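PDB 2QZC: transcriptional activator TenA-1 from Sulfolobus solfataricus P2, which is a putative TenA-like thiaminase, probably cleaving thiamine or a related pyrimidine compound in vitamin B1 metabolism. Local coordinates for residues 51-65 with 116-130. Residues are numbered along the deposited sequence; the frame is centred on the assembly and turned at random. Where two conformers were deposited one is given.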
ATOM      1  N   TYR A  51       8.227  14.967  -3.925  1.00 14.13           N
ATOM      2  CA  TYR A  51       6.795  14.932  -3.785  1.00 14.21           C
ATOM      3  C   TYR A  51       6.196  13.529  -3.924  1.00 14.18           C
ATOM      4  O   TYR A  51       5.352  13.089  -3.114  1.00 14.69           O
ATOM      5  CB  TYR A  51       6.130  15.879  -4.836  1.00 13.98           C
ATOM      6  CG  TYR A  51       4.649  15.787  -4.911  1.00 14.13           C
ATOM      7  CD1 TYR A  51       3.843  16.584  -4.102  1.00 15.61           C
ATOM      8  CD2 TYR A  51       4.004  14.886  -5.797  1.00 14.62           C
ATOM      9  CE1 TYR A  51       2.442  16.483  -4.157  1.00 15.13           C
ATOM     10  CE2 TYR A  51       2.641  14.805  -5.855  1.00 15.04           C
ATOM     11  CZ  TYR A  51       1.842  15.616  -5.030  1.00 15.25           C
ATOM     12  OH  TYR A  51       0.439  15.603  -5.045  1.00 18.52           O
ATOM     13  N   VAL A  52       6.588  12.828  -4.986  1.00 14.18           N
ATOM     14  CA  VAL A  52       5.995  11.504  -5.296  0.50 15.70           C
ATOM     15  C   VAL A  52       6.216  10.507  -4.183  1.00 15.47           C
ATOM     16  O   VAL A  52       5.314   9.709  -3.867  1.00 16.29           O
ATOM     17  CB  VAL A  52       6.487  10.941  -6.633  0.50 16.10           C
ATOM     18  CG1 VAL A  52       6.120   9.449  -6.812  0.50 18.93           C
ATOM     19  CG2 VAL A  52       5.887  11.769  -7.750  0.50 19.06           C
ATOM     20  N   GLU A  53       7.384  10.536  -3.544  1.00 14.78           N
ATOM     21  CA  GLU A  53       7.612   9.603  -2.440  1.00 14.61           C
ATOM     22  C   GLU A  53       6.663   9.926  -1.267  1.00 14.18           C
ATOM     23  O   GLU A  53       6.074   9.037  -0.638  1.00 14.72           O
ATOM     24  CB  GLU A  53       9.074   9.617  -1.981  1.00 16.38           C
ATOM     25  CG  GLU A  53       9.306   8.557  -0.889  1.00 17.40           C
ATOM     26  CD  GLU A  53      10.713   8.506  -0.345  1.00 22.88           C
ATOM     27  OE1 GLU A  53      11.632   8.915  -1.058  1.00 25.63           O
ATOM     28  OE2 GLU A  53      10.902   8.038   0.796  1.00 22.26           O
ATOM     29  N   ASP A  54       6.530  11.208  -0.915  1.00 13.93           N
ATOM     30  CA  ASP A  54       5.580  11.574   0.148  1.00 13.18           C
ATOM     31  C   ASP A  54       4.136  11.259  -0.230  1.00 12.53           C
ATOM     32  O   ASP A  54       3.344  10.827   0.605  1.00 13.29           O
ATOM     33  CB  ASP A  54       5.713  13.078   0.465  1.00 14.13           C
ATOM     34  CG  ASP A  54       6.971  13.422   1.226  1.00 14.84           C
ATOM     35  OD1 ASP A  54       7.296  12.717   2.212  1.00 15.42           O
ATOM     36  OD2 ASP A  54       7.591  14.443   0.873  1.00 16.30           O
HETATM   37  N   MSE A  55       3.777  11.494  -1.479  1.00 13.56           N
HETATM   38  CA  MSE A  55       2.421  11.163  -2.001  1.00 14.51           C
HETATM   39  C   MSE A  55       2.127   9.664  -1.835  1.00 15.06           C
HETATM   40  O   MSE A  55       1.036   9.283  -1.415  1.00 15.82           O
HETATM   41  CB  MSE A  55       2.345  11.553  -3.479  1.00 18.42           C
HETATM   42  CG  MSE A  55       1.029  11.410  -4.106  1.00 15.04           C
HETATM   43 SE   MSE A  55       1.179  11.239  -6.077  0.75 18.18          SE
HETATM   44  CE  MSE A  55       1.769   9.405  -6.162  1.00 23.82           C
ATOM     45  N   LEU A  56       3.108   8.832  -2.144  1.00 14.89           N
ATOM     46  CA  LEU A  56       2.941   7.379  -1.997  0.50 14.33           C
ATOM     47  C   LEU A  56       2.801   7.012  -0.532  1.00 14.03           C
ATOM     48  O   LEU A  56       1.946   6.164  -0.157  1.00 15.53           O
ATOM     49  CB  LEU A  56       4.107   6.625  -2.614  0.50 15.13           C
ATOM     50  CG  LEU A  56       4.193   6.650  -4.128  0.50 13.95           C
ATOM     51  CD1 LEU A  56       5.517   6.099  -4.599  0.50 15.90           C
ATOM     52  CD2 LEU A  56       3.068   5.866  -4.747  0.50 15.00           C
ATOM     53  N   ARG A  57       3.630   7.623   0.346  1.00 14.10           N
ATOM     54  CA  ARG A  57       3.483   7.339   1.775  1.00 14.11           C
ATOM     55  C   ARG A  57       2.107   7.727   2.299  1.00 13.70           C
ATOM     56  O   ARG A  57       1.454   6.992   3.079  1.00 13.52           O
ATOM     57  CB  ARG A  57       4.609   7.981   2.567  1.00 15.00           C
ATOM     58  CG  ARG A  57       5.974   7.361   2.251  1.00 13.04           C
ATOM     59  CD  ARG A  57       7.044   8.089   3.056  1.00 14.44           C
ATOM     60  NE  ARG A  57       8.405   7.620   2.769  1.00 14.88           N
ATOM     61  CZ  ARG A  57       8.963   6.523   3.293  1.00 18.84           C
ATOM     62  NH1 ARG A  57       8.303   5.774   4.126  1.00 17.65           N
ATOM     63  NH2 ARG A  57      10.212   6.184   2.997  1.00 18.97           N
ATOM     64  N   ALA A  58       1.630   8.895   1.880  1.00 12.93           N
ATOM     65  CA  ALA A  58       0.285   9.359   2.261  1.00 13.01           C
ATOM     66  C   ALA A  58      -0.811   8.426   1.727  1.00 14.44           C
ATOM     67  O   ALA A  58      -1.726   8.066   2.465  1.00 14.15           O
ATOM     68  CB  ALA A  58       0.099  10.807   1.755  1.00 14.11           C
ATOM     69  N   LEU A  59      -0.663   7.978   0.491  1.00 14.78           N
ATOM     70  CA  LEU A  59      -1.603   6.979  -0.087  1.00 13.58           C
ATOM     71  C   LEU A  59      -1.660   5.711   0.763  1.00 14.58           C
ATOM     72  O   LEU A  59      -2.739   5.181   1.036  1.00 15.71           O
ATOM     73  CB  LEU A  59      -1.216   6.590  -1.517  1.00 15.67           C
ATOM     74  CG  LEU A  59      -1.975   5.442  -2.208  1.00 15.86           C
ATOM     75  CD1 LEU A  59      -3.457   5.772  -2.244  1.00 16.67           C
ATOM     76  CD2 LEU A  59      -1.358   5.196  -3.575  1.00 16.94           C
ATOM     77  N   LEU A  60      -0.480   5.255   1.193  1.00 14.19           N
ATOM     78  CA  LEU A  60      -0.446   4.017   2.015  1.00 15.25           C
ATOM     79  C   LEU A  60      -1.212   4.188   3.340  1.00 15.93           C
ATOM     80  O   LEU A  60      -2.087   3.357   3.675  1.00 16.70           O
ATOM     81  CB  LEU A  60       0.988   3.582   2.262  1.00 15.54           C
ATOM     82  CG  LEU A  60       1.733   3.062   1.037  1.00 16.22           C
ATOM     83  CD1 LEU A  60       3.272   3.016   1.289  1.00 16.78           C
ATOM     84  CD2 LEU A  60       1.160   1.673   0.632  1.00 18.27           C
ATOM     85  N   ILE A  61      -0.988   5.301   4.057  1.00 14.80           N
ATOM     86  CA  ILE A  61      -1.710   5.613   5.306  1.00 16.46           C
ATOM     87  C   ILE A  61      -3.195   5.692   5.027  1.00 15.71           C
ATOM     88  O   ILE A  61      -4.017   5.111   5.752  1.00 16.24           O
ATOM     89  CB  ILE A  61      -1.300   7.045   5.908  1.00 19.17           C
ATOM     90  CG1 ILE A  61       0.152   7.113   6.314  1.00 25.33           C
ATOM     91  CG2 ILE A  61      -2.198   7.387   7.138  1.00 21.58           C
ATOM     92  CD1 ILE A  61       0.677   8.537   6.523  1.00 23.89           C
ATOM     93  N   ALA A  62      -3.568   6.442   4.013  1.00 12.62           N
ATOM     94  CA  ALA A  62      -4.991   6.685   3.719  1.00 14.83           C
ATOM     95  C   ALA A  62      -5.708   5.405   3.300  1.00 17.11           C
ATOM     96  O   ALA A  62      -6.856   5.154   3.740  1.00 15.72           O
ATOM     97  CB  ALA A  62      -5.142   7.735   2.615  1.00 15.25           C
ATOM     98  N   SER A  63      -5.038   4.617   2.472  1.00 16.81           N
ATOM     99  CA  SER A  63      -5.672   3.423   1.915  0.50 15.53           C
ATOM    100  C   SER A  63      -6.031   2.412   3.010  1.00 17.29           C
ATOM    101  O   SER A  63      -6.989   1.639   2.834  1.00 18.45           O
ATOM    102  CB  SER A  63      -4.815   2.812   0.794  0.50 15.02           C
ATOM    103  OG  SER A  63      -3.611   2.302   1.318  0.50 14.58           O
ATOM    104  N   SER A  64      -5.319   2.435   4.130  1.00 16.35           N
ATOM    105  CA  SER A  64      -5.656   1.571   5.277  1.00 17.01           C
ATOM    106  C   SER A  64      -7.066   1.817   5.805  1.00 18.85           C
ATOM    107  O   SER A  64      -7.606   0.975   6.558  1.00 19.69           O
ATOM    108  CB  SER A  64      -4.674   1.781   6.423  1.00 19.00           C
ATOM    109  OG  SER A  64      -4.880   3.022   7.097  1.00 18.72           O
ATOM    110  N   LYS A  65      -7.661   2.976   5.452  1.00 17.24           N
ATOM    111  CA  LYS A  65      -8.974   3.406   5.920  0.50 17.65           C
ATOM    112  C   LYS A  65     -10.071   3.312   4.871  1.00 18.49           C
ATOM    113  O   LYS A  65     -11.211   3.642   5.175  1.00 20.53           O
ATOM    114  CB  LYS A  65      -8.900   4.881   6.378  0.50 17.58           C
ATOM    115  CG  LYS A  65      -7.884   5.184   7.477  0.50 21.41           C
ATOM    116  CD  LYS A  65      -7.802   6.699   7.734  0.50 22.51           C
ATOM    117  CE  LYS A  65      -6.702   7.058   8.739  0.50 26.63           C
ATOM    118  NZ  LYS A  65      -6.886   6.416  10.064  0.50 23.42           N
ATOM    119  N   THR A 116       2.998  18.526   0.310  1.00 12.76           N
ATOM    120  CA  THR A 116       3.176  17.183   0.888  1.00 12.43           C
ATOM    121  C   THR A 116       2.563  17.086   2.287  1.00 12.64           C
ATOM    122  O   THR A 116       1.934  16.087   2.615  1.00 13.67           O
ATOM    123  CB  THR A 116       4.642  16.735   0.856  1.00 14.13           C
ATOM    124  OG1 THR A 116       5.430  17.619   1.662  1.00 15.19           O
ATOM    125  CG2 THR A 116       5.177  16.620  -0.574  1.00 15.36           C
ATOM    126  N   ARG A 117       2.761  18.107   3.139  1.00 11.77           N
ATOM    127  CA  ARG A 117       2.172  18.066   4.477  0.50 11.40           C
ATOM    128  C   ARG A 117       0.646  18.087   4.450  1.00 12.87           C
ATOM    129  O   ARG A 117      -0.018  17.495   5.331  1.00 13.39           O
ATOM    130  CB  ARG A 117       2.797  19.117   5.413  0.50 12.28           C
ATOM    131  CG  ARG A 117       4.056  18.650   6.098  0.50 11.03           C
ATOM    132  CD  ARG A 117       5.139  18.152   5.177  0.50 16.06           C
ATOM    133  NE  ARG A 117       6.322  17.729   5.918  0.50  9.65           N
ATOM    134  CZ  ARG A 117       7.327  17.040   5.387  0.50 14.22           C
ATOM    135  NH1 ARG A 117       7.339  16.695   4.111  0.50 16.40           N
ATOM    136  NH2 ARG A 117       8.355  16.747   6.155  0.50 12.92           N
ATOM    137  N   HIS A 118       0.074  18.750   3.451  1.00 11.66           N
ATOM    138  CA  HIS A 118      -1.398  18.764   3.195  1.00 12.69           C
ATOM    139  C   HIS A 118      -1.898  17.324   2.940  1.00 13.23           C
ATOM    140  O   HIS A 118      -2.871  16.868   3.537  1.00 13.06           O
ATOM    141  CB  HIS A 118      -1.632  19.692   1.987  1.00 13.65           C
ATOM    142  CG  HIS A 118      -2.991  19.655   1.347  1.00 13.83           C
ATOM    143  ND1 HIS A 118      -4.120  20.226   1.905  1.00 13.54           N
ATOM    144  CD2 HIS A 118      -3.350  19.222   0.114  1.00 14.23           C
ATOM    145  CE1 HIS A 118      -5.109  20.129   1.028  1.00 13.78           C
ATOM    146  NE2 HIS A 118      -4.667  19.540  -0.063  1.00 13.15           N
ATOM    147  N   LEU A 119      -1.214  16.587   2.053  1.00 12.55           N
ATOM    148  CA  LEU A 119      -1.607  15.186   1.756  1.00 14.13           C
ATOM    149  C   LEU A 119      -1.502  14.324   3.006  1.00 13.85           C
ATOM    150  O   LEU A 119      -2.389  13.531   3.273  1.00 14.84           O
ATOM    151  CB  LEU A 119      -0.776  14.591   0.616  1.00 14.33           C
ATOM    152  CG  LEU A 119      -0.933  15.287  -0.730  1.00 15.60           C
ATOM    153  CD1 LEU A 119      -0.022  14.575  -1.747  1.00 17.53           C
ATOM    154  CD2 LEU A 119      -2.383  15.280  -1.211  1.00 15.77           C
ATOM    155  N   TYR A 120      -0.396  14.460   3.771  1.00 12.77           N
ATOM    156  CA  TYR A 120      -0.286  13.675   4.987  1.00 13.06           C
ATOM    157  C   TYR A 120      -1.397  13.978   5.979  1.00 12.81           C
ATOM    158  O   TYR A 120      -1.897  13.053   6.667  1.00 14.88           O
ATOM    159  CB  TYR A 120       1.084  13.874   5.673  1.00 13.72           C
ATOM    160  CG  TYR A 120       2.279  13.172   5.053  1.00 11.81           C
ATOM    161  CD1 TYR A 120       2.387  11.797   5.122  1.00 14.63           C
ATOM    162  CD2 TYR A 120       3.335  13.877   4.433  1.00 13.31           C
ATOM    163  CE1 TYR A 120       3.500  11.154   4.637  1.00 14.28           C
ATOM    164  CE2 TYR A 120       4.453  13.232   3.947  1.00 13.84           C
ATOM    165  CZ  TYR A 120       4.504  11.847   4.000  1.00 14.29           C
ATOM    166  OH  TYR A 120       5.631  11.222   3.533  1.00 15.30           O
ATOM    167  N   TYR A 121      -1.751  15.253   6.133  1.00 13.49           N
ATOM    168  CA  TYR A 121      -2.760  15.666   7.091  1.00 14.58           C
ATOM    169  C   TYR A 121      -4.059  14.912   6.840  1.00 14.48           C
ATOM    170  O   TYR A 121      -4.627  14.302   7.777  1.00 15.04           O
ATOM    171  CB  TYR A 121      -2.960  17.198   7.048  1.00 15.02           C
ATOM    172  CG  TYR A 121      -4.115  17.645   7.922  1.00 14.83           C
ATOM    173  CD1 TYR A 121      -3.963  17.705   9.280  1.00 16.59           C
ATOM    174  CD2 TYR A 121      -5.330  18.001   7.399  1.00 15.15           C
ATOM    175  CE1 TYR A 121      -5.019  18.076  10.124  1.00 17.36           C
ATOM    176  CE2 TYR A 121      -6.398  18.371   8.230  1.00 15.86           C
ATOM    177  CZ  TYR A 121      -6.224  18.423   9.588  1.00 17.01           C
ATOM    178  OH  TYR A 121      -7.277  18.794  10.409  1.00 16.81           O
ATOM    179  N   TYR A 122      -4.528  14.932   5.612  1.00 14.30           N
ATOM    180  CA  TYR A 122      -5.795  14.262   5.292  1.00 14.15           C
ATOM    181  C   TYR A 122      -5.681  12.743   5.303  1.00 15.42           C
ATOM    182  O   TYR A 122      -6.592  12.063   5.767  1.00 15.45           O
ATOM    183  CB  TYR A 122      -6.404  14.820   3.980  1.00 14.48           C
ATOM    184  CG  TYR A 122      -6.885  16.222   4.220  1.00 13.69           C
ATOM    185  CD1 TYR A 122      -7.937  16.460   5.095  1.00 15.48           C
ATOM    186  CD2 TYR A 122      -6.243  17.313   3.639  1.00 14.45           C
ATOM    187  CE1 TYR A 122      -8.339  17.788   5.387  1.00 14.77           C
ATOM    188  CE2 TYR A 122      -6.636  18.616   3.931  1.00 15.64           C
ATOM    189  CZ  TYR A 122      -7.675  18.826   4.790  1.00 15.93           C
ATOM    190  OH  TYR A 122      -8.064  20.121   5.124  1.00 18.49           O
ATOM    191  N   ALA A 123      -4.524  12.225   4.906  1.00 13.92           N
ATOM    192  CA  ALA A 123      -4.307  10.747   4.981  1.00 13.72           C
ATOM    193  C   ALA A 123      -4.398  10.251   6.395  1.00 16.60           C
ATOM    194  O   ALA A 123      -4.953   9.158   6.646  1.00 17.89           O
ATOM    195  CB  ALA A 123      -2.986  10.379   4.420  1.00 14.51           C
ATOM    196  N   ASN A 124      -3.885  11.023   7.346  1.00 15.42           N
ATOM    197  CA  ASN A 124      -3.970  10.641   8.765  1.00 16.54           C
ATOM    198  C   ASN A 124      -5.360  10.743   9.378  1.00 19.52           C
ATOM    199  O   ASN A 124      -5.601  10.167  10.481  1.00 24.28           O
ATOM    200  CB  ASN A 124      -2.945  11.419   9.574  1.00 16.13           C
ATOM    201  CG  ASN A 124      -1.534  10.854   9.397  1.00 18.95           C
ATOM    202  OD1 ASN A 124      -1.300   9.738   9.770  1.00 23.78           O
ATOM    203  ND2 ASN A 124      -0.604  11.685   9.010  1.00 26.35           N
ATOM    204  N   LEU A 125      -6.274  11.400   8.678  1.00 16.58           N
ATOM    205  CA  LEU A 125      -7.658  11.544   9.128  1.00 17.73           C
ATOM    206  C   LEU A 125      -8.675  10.616   8.490  1.00 18.37           C
ATOM    207  O   LEU A 125      -9.473  10.020   9.198  1.00 19.40           O
ATOM    208  CB  LEU A 125      -8.145  12.982   8.915  1.00 20.92           C
ATOM    209  CG  LEU A 125      -7.447  14.082   9.718  1.00 25.47           C
ATOM    210  CD1 LEU A 125      -8.159  15.374   9.347  1.00 27.67           C
ATOM    211  CD2 LEU A 125      -7.478  13.808  11.209  1.00 30.30           C
ATOM    212  N   ASP A 126      -8.692  10.523   7.177  1.00 16.42           N
ATOM    213  CA  ASP A 126      -9.814   9.885   6.481  1.00 18.88           C
ATOM    214  C   ASP A 126      -9.509   9.540   5.038  1.00 18.09           C
ATOM    215  O   ASP A 126      -8.918  10.365   4.338  1.00 17.97           O
ATOM    216  CB  ASP A 126     -10.901  10.982   6.494  1.00 22.75           C
ATOM    217  CG  ASP A 126     -12.197  10.562   5.961  1.00 30.35           C
ATOM    218  OD1 ASP A 126     -12.915   9.810   6.640  1.00 38.54           O
ATOM    219  OD2 ASP A 126     -12.548  11.041   4.891  1.00 26.71           O
ATOM    220  N   TRP A 127      -9.921   8.357   4.556  1.00 16.98           N
ATOM    221  CA  TRP A 127      -9.717   7.997   3.170  1.00 15.98           C
ATOM    222  C   TRP A 127     -10.389   8.973   2.201  1.00 14.95           C
ATOM    223  O   TRP A 127      -9.751   9.422   1.236  1.00 15.21           O
ATOM    224  CB  TRP A 127     -10.164   6.556   2.892  1.00 16.85           C
ATOM    225  CG  TRP A 127     -10.326   6.202   1.452  1.00 16.43           C
ATOM    226  CD1 TRP A 127     -11.511   6.043   0.768  1.00 16.87           C
ATOM    227  CD2 TRP A 127      -9.284   6.009   0.493  1.00 17.24           C
ATOM    228  NE1 TRP A 127     -11.248   5.713  -0.537  1.00 16.30           N
ATOM    229  CE2 TRP A 127      -9.892   5.693  -0.737  1.00 15.38           C
ATOM    230  CE3 TRP A 127      -7.879   6.052   0.555  1.00 18.66           C
ATOM    231  CZ2 TRP A 127      -9.145   5.462  -1.911  1.00 18.81           C
ATOM    232  CZ3 TRP A 127      -7.129   5.811  -0.611  1.00 17.88           C
ATOM    233  CH2 TRP A 127      -7.759   5.500  -1.817  1.00 19.46           C
ATOM    234  N   ASN A 128     -11.662   9.305   2.443  1.00 15.93           N
ATOM    235  CA  ASN A 128     -12.382  10.173   1.491  1.00 15.79           C
ATOM    236  C   ASN A 128     -11.705  11.545   1.356  1.00 14.88           C
ATOM    237  O   ASN A 128     -11.579  12.065   0.251  1.00 16.36           O
ATOM    238  CB  ASN A 128     -13.858  10.356   1.871  1.00 16.02           C
ATOM    239  CG  ASN A 128     -14.677   9.102   1.676  1.00 18.76           C
ATOM    240  OD1 ASN A 128     -14.239   8.133   1.089  1.00 19.01           O
ATOM    241  ND2 ASN A 128     -15.928   9.160   2.135  1.00 22.71           N
ATOM    242  N   LYS A 129     -11.280  12.145   2.471  1.00 15.73           N
ATOM    243  CA  LYS A 129     -10.601  13.456   2.418  1.00 16.05           C
ATOM    244  C   LYS A 129      -9.280  13.356   1.664  1.00 14.92           C
ATOM    245  O   LYS A 129      -8.956  14.226   0.859  1.00 15.55           O
ATOM    246  CB  LYS A 129     -10.397  14.005   3.825  1.00 15.73           C
ATOM    247  CG  LYS A 129     -11.694  14.362   4.544  1.00 16.64           C
ATOM    248  CD  LYS A 129     -11.468  14.969   5.902  1.00 19.17           C
ATOM    249  CE  LYS A 129     -12.802  15.254   6.591  1.00 26.31           C
ATOM    250  NZ  LYS A 129     -12.586  15.735   7.975  1.00 30.42           N
ATOM    251  N   PHE A 130      -8.495  12.315   1.936  1.00 14.64           N
ATOM    252  CA  PHE A 130      -7.259  12.120   1.197  1.00 13.72           C
ATOM    253  C   PHE A 130      -7.527  11.951  -0.293  1.00 13.64           C
ATOM    254  O   PHE A 130      -6.851  12.540  -1.139  1.00 14.06           O
ATOM    255  CB  PHE A 130      -6.437  10.940   1.716  1.00 13.99           C
ATOM    256  CG  PHE A 130      -5.289  10.584   0.803  1.00 14.97           C
ATOM    257  CD1 PHE A 130      -4.141  11.367   0.795  1.00 14.04           C
ATOM    258  CD2 PHE A 130      -5.418   9.575  -0.188  1.00 16.04           C
ATOM    259  CE1 PHE A 130      -3.111  11.097  -0.098  1.00 14.26           C
ATOM    260  CE2 PHE A 130      -4.393   9.343  -1.086  1.00 15.69           C
ATOM    261  CZ  PHE A 130      -3.260  10.101  -1.030  1.00 15.79           C
TER
HETATM  262  O   HOH W   1       8.543  13.720   4.486  1.00 21.91           O
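Ala58, Ala62 and Ala123 bring two helices together at nearly parallel orientation: the axes of 51-63 and 116-125 approach to 7.7 Å at an angle of 13°, and the CA atoms of Ala62 and Ala123 are 4.3 Å apart. Small residues make such closeness possible. Ala58 is a knob in a hole formed by Leu119, Tyr120, Ala123 and Phe130, while Ala123 CB lies 3.3 Å from Ala58 O. Tyr120 returns the knob, fitting among Asp54, Arg57, Ala58 and Ile61. With its CG anti to the carbonyl carbon (chi1 -76°), the ring reaches across the neighbouring helix, Ile61 CD1 meeting its edge, and the hydroxyl OH donates to Asp54 OD1 at 2.6 Å. That oxygen is approached on its anti side, 21° out of the carboxylate plane. A water also donates to Asp54 OD1, while OD2 is hydrogen-bonded to Tyr108 OH and forms a long salt bridge with Arg117, so the buried carboxylate is held at both oxygens. A phenylalanine in place of Tyr120 would probably keep much of the packing but leave Asp54 OD1 without its hydroxyl donor.

Beyond the turn at Asp126, whose carboxylate caps helix 127-148 by accepting from Lys129 N, two aromatic rings extend the contact, Phe130 against Ala58, Leu59 and Ala62, and Trp127 at the C-terminal end of helix 51-63. Phe130 brings CD2 to 3.4 Å from Ala62 CB and has Ala58 O over one face. Trp127 presents its edge to Leu59 CD1 (4.0 Å from CZ3) and packs CE3 against Ala62 O. Helix 38-63 thus packs on two consecutive helices, with reciprocal knobs into holes against 110-125 and the aromatic rings of 127-148 against its flank, in the all-helical heme oxygenase-like fold of the TenA family.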